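Dps family protein (Staphylococcus aureus subsp. aureus, PDB 2D5K) assembles into a twelve-subunit ferritin-like shell that probably oxidises and stores iron, and belongs to a family associated with nucleoid compaction. Local coordinates at residues H27-Y32 with E93-E98; R62-A65 with N69-G72; S81-A86 with S100-N105. All blocks are in the same frame, centred on the assembly; numbering follows the deposited sequence.

Contact 1: residues H27-Y32 with E93-E98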
loop_
_atom_site.group_PDB
_atom_site.type_symbol
_atom_site.label_atom_id
_atom_site.label_comp_id
_atom_site.label_asym_id
_atom_site.label_seq_id
_atom_site.Cartn_x
_atom_site.Cartn_y
_atom_site.Cartn_z
ATOM N N HIS B 27 16.016 -15.631 -20.130
ATOM C CA HIS B 27 14.685 -16.214 -20.257
ATOM C C HIS B 27 14.877 -17.699 -20.532
ATOM O O HIS B 27 14.174 -18.544 -19.981
ATOM C CB HIS B 27 13.903 -15.587 -21.416
ATOM C CG HIS B 27 13.104 -14.387 -21.022
ATOM N ND1 HIS B 27 13.677 -13.158 -20.772
ATOM C CD2 HIS B 27 11.775 -14.234 -20.809
ATOM C CE1 HIS B 27 12.734 -12.299 -20.424
ATOM N NE2 HIS B 27 11.571 -12.927 -20.439
ATOM N N ASN B 28 15.843 -18.004 -21.393
ATOM C CA ASN B 28 16.154 -19.385 -21.745
ATOM C C ASN B 28 16.490 -20.173 -20.479
ATOM O O ASN B 28 15.938 -21.249 -20.241
ATOM C CB ASN B 28 17.334 -19.409 -22.724
ATOM C CG ASN B 28 17.733 -20.815 -23.135
ATOM O OD1 ASN B 28 18.116 -21.632 -22.299
ATOM N ND2 ASN B 28 17.649 -21.101 -24.435
ATOM N N PHE B 29 17.385 -19.633 -19.654
ATOM C CA PHE B 29 17.768 -20.320 -18.424
ATOM C C PHE B 29 16.576 -20.411 -17.471
ATOM O O PHE B 29 16.388 -21.414 -16.790
ATOM C CB PHE B 29 18.950 -19.603 -17.757
ATOM C CG PHE B 29 20.255 -19.737 -18.515
ATOM C CD1 PHE B 29 20.325 -20.484 -19.692
ATOM C CD2 PHE B 29 21.411 -19.117 -18.048
ATOM C CE1 PHE B 29 21.527 -20.610 -20.393
ATOM C CE2 PHE B 29 22.618 -19.237 -18.741
ATOM C CZ PHE B 29 22.673 -19.987 -19.917
ATOM N N HIS B 30 15.774 -19.351 -17.442
ATOM C CA HIS B 30 14.575 -19.275 -16.611
ATOM C C HIS B 30 13.615 -20.414 -16.980
ATOM O O HIS B 30 12.990 -21.022 -16.112
ATOM C CB HIS B 30 13.929 -17.897 -16.844
ATOM C CG HIS B 30 12.534 -17.747 -16.312
ATOM N ND1 HIS B 30 12.246 -17.681 -14.966
ATOM C CD2 HIS B 30 11.360 -17.540 -16.957
ATOM C CE1 HIS B 30 10.958 -17.432 -14.804
ATOM N NE2 HIS B 30 10.398 -17.343 -15.995
ATOM N N TRP B 31 13.523 -20.717 -18.273
ATOM C CA TRP B 31 12.622 -21.763 -18.747
ATOM C C TRP B 31 13.183 -23.175 -18.684
ATOM O O TRP B 31 12.481 -24.115 -18.310
ATOM C CB TRP B 31 12.209 -21.496 -20.203
ATOM C CG TRP B 31 11.487 -20.198 -20.421
ATOM C CD1 TRP B 31 10.612 -19.593 -19.568
ATOM C CD2 TRP B 31 11.558 -19.363 -21.585
ATOM N NE1 TRP B 31 10.134 -18.428 -20.125
ATOM C CE2 TRP B 31 10.698 -18.264 -21.363
ATOM C CE3 TRP B 31 12.264 -19.437 -22.793
ATOM C CZ2 TRP B 31 10.524 -17.243 -22.306
ATOM C CZ3 TRP B 31 12.093 -18.420 -23.735
ATOM C CH2 TRP B 31 11.228 -17.337 -23.481
ATOM N N TYR B 32 14.448 -23.317 -19.059
ATOM C CA TYR B 32 15.086 -24.626 -19.127
ATOM C C TYR B 32 15.820 -25.160 -17.905
ATOM O O TYR B 32 16.275 -26.306 -17.919
ATOM C CB TYR B 32 16.030 -24.645 -20.332
ATOM C CG TYR B 32 15.314 -24.639 -21.666
ATOM C CD1 TYR B 32 14.642 -25.773 -22.121
ATOM C CD2 TYR B 32 15.312 -23.502 -22.478
ATOM C CE1 TYR B 32 13.989 -25.781 -23.352
ATOM C CE2 TYR B 32 14.660 -23.498 -23.712
ATOM C CZ TYR B 32 14.001 -24.647 -24.143
ATOM O OH TYR B 32 13.373 -24.665 -25.369
ATOM N N GLU B 93 23.912 -25.931 -12.978
ATOM C CA GLU B 93 25.273 -25.539 -12.640
ATOM C C GLU B 93 25.974 -24.886 -13.830
ATOM O O GLU B 93 26.645 -23.867 -13.679
ATOM C CB GLU B 93 26.068 -26.763 -12.165
ATOM C CG GLU B 93 27.469 -26.440 -11.683
ATOM C CD GLU B 93 28.539 -27.056 -12.557
ATOM O OE1 GLU B 93 28.491 -26.855 -13.790
ATOM O OE2 GLU B 93 29.432 -27.739 -12.011
ATOM N N GLN B 94 25.812 -25.464 -15.015
ATOM C CA GLN B 94 26.447 -24.916 -16.211
ATOM C C GLN B 94 25.863 -23.552 -16.566
ATOM O O GLN B 94 26.555 -22.692 -17.107
ATOM C CB GLN B 94 26.295 -25.885 -17.385
ATOM C CG GLN B 94 26.974 -27.226 -17.142
ATOM C CD GLN B 94 26.722 -28.226 -18.253
ATOM O OE1 GLN B 94 25.606 -28.344 -18.757
ATOM N NE2 GLN B 94 27.762 -28.966 -18.628
ATOM N N MET B 95 24.588 -23.350 -16.257
ATOM C CA MET B 95 23.958 -22.066 -16.542
ATOM C C MET B 95 24.576 -20.996 -15.651
ATOM O O MET B 95 24.938 -19.919 -16.120
ATOM C CB MET B 95 22.452 -22.131 -16.276
ATOM C CG MET B 95 21.691 -23.038 -17.223
ATOM S SD MET B 95 19.938 -23.077 -16.805
ATOM C CE MET B 95 19.267 -23.849 -18.283
ATOM N N VAL B 96 24.696 -21.298 -14.363
ATOM C CA VAL B 96 25.264 -20.340 -13.423
ATOM C C VAL B 96 26.733 -20.097 -13.756
ATOM O O VAL B 96 27.217 -18.973 -13.655
ATOM C CB VAL B 96 25.106 -20.829 -11.968
ATOM C CG1 VAL B 96 25.753 -19.841 -11.007
ATOM C CG2 VAL B 96 23.631 -20.984 -11.642
ATOM N N GLU B 97 27.440 -21.146 -14.172
ATOM C CA GLU B 97 28.842 -20.994 -14.540
ATOM C C GLU B 97 28.973 -20.030 -15.717
ATOM O O GLU B 97 29.830 -19.147 -15.706
ATOM C CB GLU B 97 29.460 -22.345 -14.925
ATOM C CG GLU B 97 29.563 -23.339 -13.785
ATOM C CD GLU B 97 30.240 -24.636 -14.201
ATOM O OE1 GLU B 97 29.872 -25.185 -15.261
ATOM O OE2 GLU B 97 31.131 -25.110 -13.463
ATOM N N GLU B 98 28.126 -20.189 -16.731
ATOM C CA GLU B 98 28.206 -19.310 -17.888
ATOM C C GLU B 98 27.833 -17.876 -17.544
ATOM O O GLU B 98 28.468 -16.939 -18.021
ATOM C CB GLU B 98 27.317 -19.801 -19.034
ATOM C CG GLU B 98 27.483 -18.940 -20.285
ATOM C CD GLU B 98 27.038 -19.629 -21.552
ATOM O OE1 GLU B 98 27.544 -20.735 -21.837
ATOM O OE2 GLU B 98 26.191 -19.061 -22.270
#
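Met95 lies along one face of the Phe29 ring, and this pair carries most of the contact. The CG atom of Met95 stands over the middle of the ring, 3.8 Å from the Phe29 centroid and only 10° off the normal, which makes it a CH-pi contact. Its sulfur takes a more slanting position: SD is 4.3 Å from the same centroid and 34° off the normal, a Met-aromatic contact on the side of the ring nearer the Phe29 backbone. Over the same face, Met95 CB rests 3.6 Å from Phe29 CD2, while the terminal methyl CE continues past the ring to Tyr32, ending 3.7 Å from its carbonyl carbon C and 3.9 Å from its CB. The reach of this methyl follows from the torsions of Met95, whose chain runs straight beyond CG (chi2 179°), carrying CE from its own helix to the backbone of the other. Phe29 and Met95 lie alongside each other, each pointing toward the other's helix.

The pair lies between two helices of the ferritin-like four-helix bundle, 5-32 and 92-120, whose short segments here run antiparallel with their axes 11.0 Å apart. Glu98, one turn along from Met95, approaches the Phe29 ring at its edge, near the ring plane, with OE2 at 4.3 Å from CZ. That carboxylate is committed elsewhere: OE2 makes a salt bridge with Lys25 and OE1 is hydrogen-bonded to Tyr90 OH, so both oxygens have partners beside the aromatic edge. Farther out, Phe45 of helix 38-65 packs on Met95, and the hydroxyl of Tyr32 turns away to hydrogen-bond Pro70 O of a neighbouring subunit.

Contact 2: residues R62-A65 with N69-G72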
loop_
_atom_site.group_PDB
_atom_site.type_symbol
_atom_site.label_atom_id
_atom_site.label_comp_id
_atom_site.label_asym_id
_atom_site.label_seq_id
_atom_site.Cartn_x
_atom_site.Cartn_y
_atom_site.Cartn_z
ATOM N N ARG B 62 20.332 7.264 -22.317
ATOM C CA ARG B 62 21.453 8.148 -22.020
ATOM C C ARG B 62 22.081 8.473 -23.368
ATOM O O ARG B 62 22.464 9.614 -23.631
ATOM C CB ARG B 62 22.484 7.465 -21.115
ATOM C CG ARG B 62 23.790 8.260 -20.966
ATOM C CD ARG B 62 23.528 9.692 -20.481
ATOM N NE ARG B 62 24.745 10.509 -20.493
ATOM C CZ ARG B 62 24.758 11.829 -20.333
ATOM N NH1 ARG B 62 23.620 12.489 -20.146
ATOM N NH2 ARG B 62 25.909 12.494 -20.372
ATOM N N ILE B 63 22.185 7.459 -24.224
ATOM C CA ILE B 63 22.741 7.643 -25.557
ATOM C C ILE B 63 21.919 8.716 -26.264
ATOM O O ILE B 63 22.461 9.551 -26.993
ATOM C CB ILE B 63 22.693 6.330 -26.379
ATOM C CG1 ILE B 63 23.707 5.325 -25.818
ATOM C CG2 ILE B 63 23.002 6.613 -27.838
ATOM C CD1 ILE B 63 23.696 3.981 -26.520
ATOM N N LEU B 64 20.610 8.691 -26.039
ATOM C CA LEU B 64 19.718 9.675 -26.644
ATOM C C LEU B 64 20.003 11.050 -26.044
ATOM O O LEU B 64 20.019 12.060 -26.750
ATOM C CB LEU B 64 18.258 9.286 -26.392
ATOM C CG LEU B 64 17.795 7.972 -27.034
ATOM C CD1 LEU B 64 16.464 7.540 -26.434
ATOM C CD2 LEU B 64 17.684 8.145 -28.545
ATOM N N ALA B 65 20.244 11.077 -24.736
ATOM C CA ALA B 65 20.522 12.322 -24.030
ATOM C C ALA B 65 21.817 12.996 -24.493
ATOM O O ALA B 65 22.003 14.193 -24.271
ATOM C CB ALA B 65 20.566 12.066 -22.522
ATOM N N ASN B 69 22.621 7.396 -31.243
ATOM C CA ASN B 69 21.609 6.436 -31.690
ATOM C C ASN B 69 21.734 5.094 -30.969
ATOM O O ASN B 69 22.674 4.338 -31.212
ATOM C CB ASN B 69 21.752 6.191 -33.194
ATOM C CG ASN B 69 21.450 7.422 -34.016
ATOM O OD1 ASN B 69 22.054 7.642 -35.065
ATOM N ND2 ASN B 69 20.504 8.228 -33.552
ATOM N N PRO B 70 20.774 4.770 -30.086
ATOM C CA PRO B 70 20.830 3.496 -29.359
ATOM C C PRO B 70 20.578 2.356 -30.334
ATOM O O PRO B 70 19.703 2.470 -31.191
ATOM C CB PRO B 70 19.683 3.610 -28.349
ATOM C CG PRO B 70 19.370 5.079 -28.291
ATOM C CD PRO B 70 19.589 5.548 -29.693
ATOM N N VAL B 71 21.336 1.266 -30.221
ATOM C CA VAL B 71 21.127 0.128 -31.113
ATOM C C VAL B 71 19.687 -0.334 -30.926
ATOM O O VAL B 71 19.307 -0.778 -29.841
ATOM C CB VAL B 71 22.093 -1.041 -30.797
ATOM C CG1 VAL B 71 23.486 -0.708 -31.292
ATOM C CG2 VAL B 71 22.124 -1.310 -29.303
ATOM N N GLY B 72 18.888 -0.225 -31.986
ATOM C CA GLY B 72 17.487 -0.597 -31.892
ATOM C C GLY B 72 17.003 -1.872 -32.560
ATOM O O GLY B 72 15.811 -1.995 -32.828
#
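Leu64 and Pro70 meet at about a right angle, and their packing is the tightest in this contact, in which the loop leaving the second long helix of the ferritin-like bundle folds back on that helix's last turn. The Leu64 methyl CD2 lies 3.4 Å from Pro70 CD, closer than usual for two carbons, and Leu64 CG comes to 3.5 Å from Pro70 CG, so the leucine branch presses on the rim of the pyrrolidine ring. Ile63 adds a slacker layer beside it. With CG2 anti to its own backbone N, the isoleucine sends this methyl to the loop backbone, 3.5 Å from Asn69 N and 4.0 Å from Pro70 CG. No hydrogen bond joins the two segments, which are held together here by apolar contact. Asn69 forms the solvent side: its CB points away from the helix and the residue is exposed, touching Ile63 through backbone alone. Beyond the apolar patch, Trp31 of a neighbouring subunit packs on both Leu64 and Pro70, placing the turn at a subunit interface. Within the chain, Asn13 of helix 5-32 hydrogen-bonds Asn69 O and Val71 N, while Leu12 of that helix packs on Ile63, and the loop then leads into helix 74-80.

Contact 3: residues S81-A86 with S100-N105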
loop_
_atom_site.group_PDB
_atom_site.type_symbol
_atom_site.label_atom_id
_atom_site.label_comp_id
_atom_site.label_asym_id
_atom_site.label_seq_id
_atom_site.Cartn_x
_atom_site.Cartn_y
_atom_site.Cartn_z
ATOM N N SER B 81 27.372 -7.685 -29.075
ATOM C CA SER B 81 27.415 -8.382 -27.791
ATOM C C SER B 81 28.556 -9.371 -27.543
ATOM O O SER B 81 28.885 -10.186 -28.406
ATOM C CB SER B 81 26.089 -9.116 -27.567
ATOM O OG SER B 81 26.111 -9.838 -26.347
ATOM N N ILE B 82 29.151 -9.302 -26.352
ATOM C CA ILE B 82 30.203 -10.244 -25.982
ATOM C C ILE B 82 29.506 -11.402 -25.269
ATOM O O ILE B 82 30.113 -12.433 -24.964
ATOM C CB ILE B 82 31.264 -9.624 -25.037
ATOM C CG1 ILE B 82 30.616 -9.171 -23.728
ATOM C CG2 ILE B 82 31.972 -8.477 -25.744
ATOM C CD1 ILE B 82 31.619 -8.794 -22.652
ATOM N N VAL B 83 28.219 -11.212 -24.993
ATOM C CA VAL B 83 27.413 -12.247 -24.361
ATOM C C VAL B 83 26.845 -13.066 -25.512
ATOM O O VAL B 83 26.181 -12.525 -26.399
ATOM C CB VAL B 83 26.243 -11.651 -23.547
ATOM C CG1 VAL B 83 25.329 -12.768 -23.053
ATOM C CG2 VAL B 83 26.785 -10.852 -22.370
ATOM N N LYS B 84 27.119 -14.364 -25.512
ATOM C CA LYS B 84 26.632 -15.226 -26.574
ATOM C C LYS B 84 25.314 -15.870 -26.183
ATOM O O LYS B 84 24.996 -15.985 -25.000
ATOM C CB LYS B 84 27.686 -16.289 -26.903
ATOM C CG LYS B 84 29.034 -15.675 -27.281
ATOM C CD LYS B 84 28.869 -14.654 -28.409
ATOM C CE LYS B 84 30.087 -13.743 -28.553
ATOM N NZ LYS B 84 31.334 -14.498 -28.850
ATOM N N GLU B 85 24.538 -16.276 -27.180
ATOM C CA GLU B 85 23.250 -16.899 -26.914
ATOM C C GLU B 85 23.415 -18.265 -26.266
ATOM O O GLU B 85 24.463 -18.905 -26.387
ATOM C CB GLU B 85 22.446 -17.018 -28.210
ATOM C CG GLU B 85 22.232 -15.678 -28.892
ATOM C CD GLU B 85 20.849 -15.543 -29.485
ATOM O OE1 GLU B 85 20.646 -15.961 -30.646
ATOM O OE2 GLU B 85 19.960 -15.027 -28.774
ATOM N N ALA B 86 22.374 -18.704 -25.573
ATOM C CA ALA B 86 22.398 -19.989 -24.894
ATOM C C ALA B 86 22.509 -21.153 -25.871
ATOM O O ALA B 86 21.964 -21.109 -26.975
ATOM C CB ALA B 86 21.140 -20.149 -24.048
ATOM N N SER B 100 28.240 -16.491 -14.735
ATOM C CA SER B 100 29.358 -15.951 -13.976
ATOM C C SER B 100 30.450 -15.482 -14.930
ATOM O O SER B 100 31.006 -14.396 -14.758
ATOM C CB SER B 100 29.929 -16.992 -13.012
ATOM O OG SER B 100 31.031 -16.446 -12.304
ATOM N N GLN B 101 30.756 -16.293 -15.940
ATOM C CA GLN B 101 31.775 -15.903 -16.904
ATOM C C GLN B 101 31.322 -14.651 -17.655
ATOM O O GLN B 101 32.129 -13.765 -17.925
ATOM C CB GLN B 101 32.058 -17.029 -17.899
ATOM C CG GLN B 101 33.234 -16.724 -18.830
ATOM C CD GLN B 101 34.542 -16.527 -18.078
ATOM O OE1 GLN B 101 35.006 -17.424 -17.373
ATOM N NE2 GLN B 101 35.144 -15.348 -18.223
ATOM N N ASP B 102 30.037 -14.575 -17.994
ATOM C CA ASP B 102 29.527 -13.394 -18.689
ATOM C C ASP B 102 29.696 -12.161 -17.807
ATOM O O ASP B 102 30.149 -11.112 -18.265
ATOM C CB ASP B 102 28.040 -13.540 -19.037
ATOM C CG ASP B 102 27.799 -14.447 -20.231
ATOM O OD1 ASP B 102 28.693 -14.546 -21.098
ATOM O OD2 ASP B 102 26.706 -15.045 -20.313
ATOM N N PHE B 103 29.321 -12.290 -16.537
ATOM C CA PHE B 103 29.429 -11.164 -15.619
ATOM C C PHE B 103 30.874 -10.749 -15.387
ATOM O O PHE B 103 31.163 -9.565 -15.217
ATOM C CB PHE B 103 28.712 -11.490 -14.309
ATOM C CG PHE B 103 27.214 -11.314 -14.389
ATOM C CD1 PHE B 103 26.498 -11.808 -15.477
ATOM C CD2 PHE B 103 26.523 -10.641 -13.388
ATOM C CE1 PHE B 103 25.116 -11.635 -15.567
ATOM C CE2 PHE B 103 25.141 -10.462 -13.468
ATOM C CZ PHE B 103 24.438 -10.959 -14.560
ATOM N N THR B 104 31.784 -11.717 -15.396
ATOM C CA THR B 104 33.199 -11.404 -15.234
ATOM C C THR B 104 33.643 -10.604 -16.461
ATOM O O THR B 104 34.350 -9.596 -16.341
ATOM C CB THR B 104 34.052 -12.693 -15.131
ATOM O OG1 THR B 104 33.819 -13.317 -13.862
ATOM C CG2 THR B 104 35.544 -12.371 -15.274
ATOM N N ASN B 105 33.220 -11.050 -17.643
ATOM C CA ASN B 105 33.581 -10.368 -18.881
ATOM C C ASN B 105 33.007 -8.958 -18.947
ATOM O O ASN B 105 33.689 -8.017 -19.355
ATOM C CB ASN B 105 33.098 -11.157 -20.102
ATOM C CG ASN B 105 33.787 -12.501 -20.239
ATOM O OD1 ASN B 105 34.867 -12.721 -19.681
ATOM N ND2 ASN B 105 33.174 -13.403 -20.998
HETATM O O HOH W 1 30.545 -12.802 -22.128
HETATM O O HOH W 2 28.404 -15.837 -23.350
#
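This is a water-mediated loop-to-helix contact on the flank of the ferritin-like four-helix bundle, where the long connection between helices 38-65 and 92-120, having left the short helix 74-80, passes along helix 92-120. A short helix within this connection is characteristic of Dps proteins. Direct packing is sparse: Ile82 CD1 touches Asn105 CB at 3.8 Å, and Val83 CG1 lies beside the Asp102 carboxylate, which it meets at about a right angle. The polar bridging is done by two waters, both donating to Asp102 OD1. One also donates to Ile82 O, 2.9 Å away, and accepts from Asn105 ND2; the other accepts from Lys84 N, also at 2.9 Å. Asp102 OD2 is engaged in a salt bridge with Lys25, which binds Lys84 O as well, so OD1 takes the waters and OD2 the lysine, and both routes reach the Lys84 backbone. The loop bend is tied internally by Ser81 OG, which donates to Val83 O in the carbonyl plane, on a lone pair, at 2.7 Å. On the helix, the Asn105 amide is steadied from its other end, as Gln101 NE2 donates to Asn105 OD1 over 3.0 Å, coming from 39° above the carbonyl plane.

Contacts 1 and 3 adjoin, their centres 12 Å apart, and share helix 92-120. Ala86 joins them: its CB lies 3.6 Å from Asn28 CG and 3.7 Å from Phe29 CE1. Lys25 forms salt bridges with an acid from each, Glu98 and Asp102. Contact 2 is on the opposite side of the chain's centre, 29 Å from contact 1 between centres, yet the assembly brings the two together across an interface, where Asn28 ND2 hydrogen-bonds Gly72 O of a neighbouring subunit. Nearby, His30, stacked on His42, packs on Glu61 and makes a weak hydrogen bond to Asp57 of that subunit, a grouping consistent with the intersubunit ferroxidase site of Dps proteins.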